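Local coordinates for protein shikimate 5-dehydrogenase (Thermus thermophilus, PDB 2D5C) that catalyses the reversible NADPH-linked reduction of 3-dehydroshikimate to shikimate, a step on the pathway to chorismate and the aromatic amino acids, at residues R173-A178 / T212-E217; L191-F196 / K219-K224. All coordinates share one frame; numbering follows the deposited sequence.

Contact 1. Residues R173-A178 / T212-E217; sequences RLLVNA and TRFLRE. With SO4 (sulfate ion), chain C.
Phe-214, from the first turn of helix 213-220, wedges its ring between Asn-177, which covers one face, and Leu-175, which meets the edge, joining a helix to strand 174-177 in the parallel sheet of the Rossmann-type, NADP-binding domain. CB of Phe-214 leaves the helix toward the strand, and CG stands anti to the backbone N (chi1 173°), which carries the ring outward to the sheet. Further out the two sides of the ring part company. CD2 lies 4.0 Å from CB of Asn-177, and CE2 is nearer still to the same carbon. That CB sits almost over the centre of one face, 3.9 Å from the centroid and only 13° off the normal, a CH-pi contact. CE1 instead meets the CD2 methyl of Leu-175 at 3.8 Å, while CZ, the tip, runs against CG of Leu-175, which arrives at the ring edge close to its plane. The amide of Asn-177 is occupied elsewhere: OD1 bonds with Thr-179 OG1 and ND2 with Asp-204 OD1. Asp-204 also bonds through OD2 with Thr-212 OG1, so one carboxylate ties the end of the strand to the start of the helix. The side chain of Asn-177 is about 6 Å from those of the NADP(+)-binding residues Leu-205 and Gly-123. Thr-212 is the N-cap, its OG1 taking the N-H of Leu-215. At the surface, Arg-213 and Glu-217 form a salt bridge whose oxygen stands far from the plane of the guanidinium, so the attraction is electrostatic and no N-H aims at it. A sulfate ion, presumably picked up during crystallisation, receives a weak bond in that plane, from Arg-213 NH2 to O3 at 3.3 Å.

Contact 2. Residues L191-F196 / K219-K224; sequences LPAELF and KAKGLK. With SO4 (sulfate ion), chain C.
Lys-221 folds its side chain over the CB of Phe-196 and brings its ammonium group to the carbonyl of Ala-193. The chain turns twice, at chi2 74° and chi3 60°, so that CG and CE both rest on that CB, CE at 3.8 Å, before NZ reaches Ala-193 O at 3.2 Å. The bond is made from above the carbonyl plane, 61° out of it, rather than along a lone pair. Phe-196 N, whose backbone bond belongs to the 3-10 segment 193-195, approaches the same oxygen from the opposite face, so two donors grip it. The segment 191-196 is part of the loop that leads from strand 174-177 to strand 201-204 in the parallel sheet, and 219-224 runs from the last residues of helix 213-220 through a Schellman motif, in which Gly-222 takes positive phi, into strand 224-226. Phe-196 starts toward that turn, but its ring leads away, in between helix 213-220 (Glu-217, Ala-218) and Leu-175 of strand 174-177. Leu-191 CD2 lies over one ring face, 3.6 Å above the plane. Leu-223 comes to the ring edge instead, its CD1 4.1 Å from CD2 of Phe-196, and also touches Pro-197. Ala-193 N, by contrast, gives a nearly straight bond of 2.7 Å to O1 of the sulfate ion.

How the contacts relate
Centred about 7 Å apart, the two contacts share helix 213-220. Their segments alternate along the chain: strand 174-177, the loop 191-196, the helix start, then the turn after it. Along the chain, strand 201-204 comes between loop and helix; in the sheet it is the neighbour of 174-177. The helix is the crossover between parallel strands 201-204 and 224-226, a beta-alpha-beta unit of the NADP-binding domain; its start packs on strand 174-177, and the turn that follows it packs on the loop. The packing is continuous: Leu-175 CD2 meets Leu-191 CD2 at 3.4 Å, and the rings of Phe-214 and Phe-196 meet with their planes at about 45°. Both contacts also touch one sulfate ion.

Contact 1. Residues R173-A178 / T212-E217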
# COMPACT_ATOMS: atom_id res chain seq x y z
N ARG A 173 -12.87 -34.99 6.99
CA ARG A 173 -12.11 -35.46 5.83
C ARG A 173 -10.83 -34.66 5.68
O ARG A 173 -9.88 -35.10 5.03
CB ARG A 173 -12.95 -35.36 4.56
CG ARG A 173 -13.94 -36.50 4.43
CD ARG A 173 -13.20 -37.83 4.26
NE ARG A 173 -13.98 -38.96 4.78
CZ ARG A 173 -13.89 -39.42 6.03
NH1 ARG A 173 -13.05 -38.86 6.89
NH2 ARG A 173 -14.65 -40.44 6.41
N LEU A 174 -10.82 -33.47 6.28
CA LEU A 174 -9.65 -32.61 6.25
C LEU A 174 -9.48 -32.12 7.68
O LEU A 174 -10.40 -31.54 8.25
CB LEU A 174 -9.86 -31.41 5.33
CG LEU A 174 -8.73 -30.38 5.35
CD1 LEU A 174 -7.41 -31.04 4.93
CD2 LEU A 174 -9.07 -29.23 4.43
N LEU A 175 -8.32 -32.35 8.26
CA LEU A 175 -8.06 -31.94 9.63
C LEU A 175 -6.88 -30.97 9.61
O LEU A 175 -5.83 -31.28 9.05
CB LEU A 175 -7.72 -33.18 10.46
CG LEU A 175 -7.47 -33.06 11.96
CD1 LEU A 175 -8.67 -32.44 12.66
CD2 LEU A 175 -7.19 -34.47 12.49
N VAL A 176 -7.05 -29.79 10.20
CA VAL A 176 -5.98 -28.80 10.22
C VAL A 176 -5.59 -28.42 11.64
O VAL A 176 -6.45 -28.01 12.42
CB VAL A 176 -6.39 -27.50 9.47
CG1 VAL A 176 -5.25 -26.50 9.48
CG2 VAL A 176 -6.78 -27.81 8.03
N ASN A 177 -4.32 -28.57 11.98
CA ASN A 177 -3.92 -28.15 13.32
C ASN A 177 -3.53 -26.69 13.30
O ASN A 177 -2.52 -26.33 12.70
CB ASN A 177 -2.74 -28.95 13.87
CG ASN A 177 -2.26 -28.40 15.20
OD1 ASN A 177 -3.07 -28.06 16.06
ND2 ASN A 177 -0.94 -28.32 15.37
N ALA A 178 -4.35 -25.86 13.95
CA ALA A 178 -4.09 -24.43 14.04
C ALA A 178 -3.89 -24.07 15.51
O ALA A 178 -4.09 -22.92 15.92
CB ALA A 178 -5.27 -23.63 13.44
N THR A 212 5.89 -32.98 12.89
CA THR A 212 5.30 -32.98 14.22
C THR A 212 4.68 -34.32 14.57
O THR A 212 4.48 -35.16 13.69
CB THR A 212 4.21 -31.90 14.29
OG1 THR A 212 3.22 -32.18 13.30
CG2 THR A 212 4.79 -30.52 14.01
N ARG A 213 4.38 -34.51 15.84
CA ARG A 213 3.75 -35.74 16.27
C ARG A 213 2.41 -35.88 15.52
O ARG A 213 2.10 -36.94 14.99
CB ARG A 213 3.52 -35.76 17.78
CG ARG A 213 2.95 -37.08 18.24
CD ARG A 213 2.84 -37.22 19.76
NE ARG A 213 2.14 -38.47 20.05
CZ ARG A 213 1.39 -38.70 21.12
NH1 ARG A 213 1.24 -37.77 22.05
NH2 ARG A 213 0.77 -39.87 21.23
N PHE A 214 1.64 -34.79 15.48
CA PHE A 214 0.34 -34.76 14.78
C PHE A 214 0.46 -35.26 13.33
O PHE A 214 -0.34 -36.09 12.87
CB PHE A 214 -0.19 -33.32 14.80
CG PHE A 214 -1.44 -33.10 13.97
CD1 PHE A 214 -2.70 -33.34 14.51
CD2 PHE A 214 -1.36 -32.57 12.69
CE1 PHE A 214 -3.86 -33.05 13.78
CE2 PHE A 214 -2.52 -32.28 11.95
CZ PHE A 214 -3.77 -32.52 12.50
N LEU A 215 1.44 -34.75 12.59
CA LEU A 215 1.59 -35.15 11.20
C LEU A 215 2.05 -36.59 11.07
O LEU A 215 1.62 -37.30 10.16
CB LEU A 215 2.58 -34.24 10.46
CG LEU A 215 2.04 -32.85 10.06
CD1 LEU A 215 3.17 -32.05 9.42
CD2 LEU A 215 0.87 -33.00 9.09
N ARG A 216 2.94 -37.02 11.95
CA ARG A 216 3.41 -38.40 11.91
C ARG A 216 2.25 -39.34 12.22
O ARG A 216 2.14 -40.41 11.63
CB ARG A 216 4.57 -38.60 12.90
CG ARG A 216 5.87 -37.93 12.47
CD ARG A 216 6.87 -37.87 13.63
NE ARG A 216 8.15 -37.27 13.26
CZ ARG A 216 9.15 -37.94 12.67
NH1 ARG A 216 9.01 -39.23 12.38
NH2 ARG A 216 10.30 -37.33 12.40
N GLU A 217 1.38 -38.94 13.14
CA GLU A 217 0.23 -39.76 13.48
C GLU A 217 -0.72 -39.83 12.28
O GLU A 217 -1.24 -40.90 11.95
CB GLU A 217 -0.53 -39.17 14.66
CG GLU A 217 0.16 -39.36 15.98
CD GLU A 217 -0.53 -38.60 17.10
OE1 GLU A 217 -0.90 -37.43 16.87
OE2 GLU A 217 -0.71 -39.16 18.20
S SO4 C . -2.53 -40.39 22.67
O1 SO4 C . -2.63 -40.69 21.08
O2 SO4 C . -3.84 -40.69 23.19
O3 SO4 C . -1.58 -41.12 23.21
O4 SO4 C . -2.32 -38.97 22.72

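Contact 2. Residues L191-F196 / K219-K224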
# COMPACT_ATOMS: atom_id res chain seq x y z
N LEU A 191 -4.49 -33.88 19.23
CA LEU A 191 -5.51 -34.89 19.07
C LEU A 191 -5.05 -36.31 19.44
O LEU A 191 -4.02 -36.76 18.95
CB LEU A 191 -5.97 -34.87 17.60
CG LEU A 191 -7.24 -35.59 17.17
CD1 LEU A 191 -8.44 -34.79 17.61
CD2 LEU A 191 -7.25 -35.73 15.65
N PRO A 192 -5.79 -37.01 20.32
CA PRO A 192 -5.42 -38.38 20.70
C PRO A 192 -5.45 -39.19 19.40
O PRO A 192 -6.33 -38.99 18.58
CB PRO A 192 -6.56 -38.80 21.62
CG PRO A 192 -7.02 -37.51 22.22
CD PRO A 192 -6.99 -36.57 21.04
N ALA A 193 -4.49 -40.11 19.22
CA ALA A 193 -4.41 -40.93 18.01
C ALA A 193 -5.72 -41.60 17.59
O ALA A 193 -6.03 -41.67 16.39
CB ALA A 193 -3.32 -42.00 18.19
N GLU A 194 -6.49 -42.09 18.55
CA GLU A 194 -7.76 -42.75 18.26
C GLU A 194 -8.87 -41.82 17.75
O GLU A 194 -9.95 -42.31 17.37
CB GLU A 194 -8.27 -43.50 19.50
CG GLU A 194 -8.50 -42.63 20.74
CD GLU A 194 -9.27 -43.36 21.84
OE1 GLU A 194 -9.22 -44.61 21.87
OE2 GLU A 194 -9.91 -42.69 22.68
N LEU A 195 -8.64 -40.51 17.74
CA LEU A 195 -9.66 -39.58 17.26
C LEU A 195 -9.42 -39.16 15.81
O LEU A 195 -10.22 -38.41 15.22
CB LEU A 195 -9.75 -38.35 18.16
CG LEU A 195 -10.25 -38.62 19.59
CD1 LEU A 195 -10.50 -37.29 20.31
CD2 LEU A 195 -11.52 -39.45 19.56
N PHE A 196 -8.33 -39.63 15.22
CA PHE A 196 -8.05 -39.30 13.82
C PHE A 196 -9.00 -40.07 12.91
O PHE A 196 -9.43 -41.18 13.25
CB PHE A 196 -6.62 -39.71 13.42
CG PHE A 196 -5.54 -38.75 13.86
CD1 PHE A 196 -5.13 -38.70 15.19
CD2 PHE A 196 -4.93 -37.89 12.94
CE1 PHE A 196 -4.12 -37.82 15.60
CE2 PHE A 196 -3.92 -37.00 13.34
CZ PHE A 196 -3.51 -36.97 14.67
N LYS A 219 -0.02 -39.35 9.07
CA LYS A 219 0.54 -40.13 7.97
C LYS A 219 0.43 -41.64 8.27
O LYS A 219 0.00 -42.41 7.41
CB LYS A 219 2.00 -39.72 7.73
CG LYS A 219 2.64 -40.41 6.54
CD LYS A 219 3.85 -39.62 6.04
CE LYS A 219 4.92 -39.48 7.10
NZ LYS A 219 6.08 -38.69 6.60
N ALA A 220 0.77 -42.04 9.49
CA ALA A 220 0.68 -43.46 9.86
C ALA A 220 -0.75 -44.00 9.87
O ALA A 220 -0.97 -45.22 9.74
CB ALA A 220 1.31 -43.67 11.24
N LYS A 221 -1.72 -43.09 10.02
CA LYS A 221 -3.14 -43.43 10.07
C LYS A 221 -3.73 -43.65 8.69
O LYS A 221 -4.86 -44.12 8.56
CB LYS A 221 -3.92 -42.31 10.76
CG LYS A 221 -5.34 -42.67 11.14
CD LYS A 221 -5.36 -43.60 12.34
CE LYS A 221 -4.70 -42.95 13.54
NZ LYS A 221 -4.54 -43.88 14.69
N GLY A 222 -2.99 -43.29 7.65
CA GLY A 222 -3.49 -43.46 6.31
C GLY A 222 -4.13 -42.20 5.77
O GLY A 222 -5.07 -42.27 4.97
N LEU A 223 -3.64 -41.04 6.21
CA LEU A 223 -4.15 -39.75 5.73
C LEU A 223 -3.09 -39.08 4.88
O LEU A 223 -1.89 -39.26 5.09
CB LEU A 223 -4.49 -38.81 6.91
CG LEU A 223 -5.46 -39.31 7.98
CD1 LEU A 223 -5.73 -38.16 8.95
CD2 LEU A 223 -6.75 -39.80 7.37
N LYS A 224 -3.54 -38.29 3.90
CA LYS A 224 -2.62 -37.55 3.05
C LYS A 224 -2.19 -36.36 3.92
O LYS A 224 -3.03 -35.81 4.63
CB LYS A 224 -3.35 -37.06 1.79
CG LYS A 224 -2.42 -36.49 0.73
CD LYS A 224 -3.21 -36.00 -0.48
CE LYS A 224 -2.29 -35.45 -1.56
NZ LYS A 224 -1.33 -36.48 -2.04
S SO4 C . -2.53 -40.39 22.67
O1 SO4 C . -2.63 -40.69 21.08
O2 SO4 C . -3.84 -40.69 23.19
O3 SO4 C . -1.58 -41.12 23.21
O4 SO4 C . -2.32 -38.97 22.72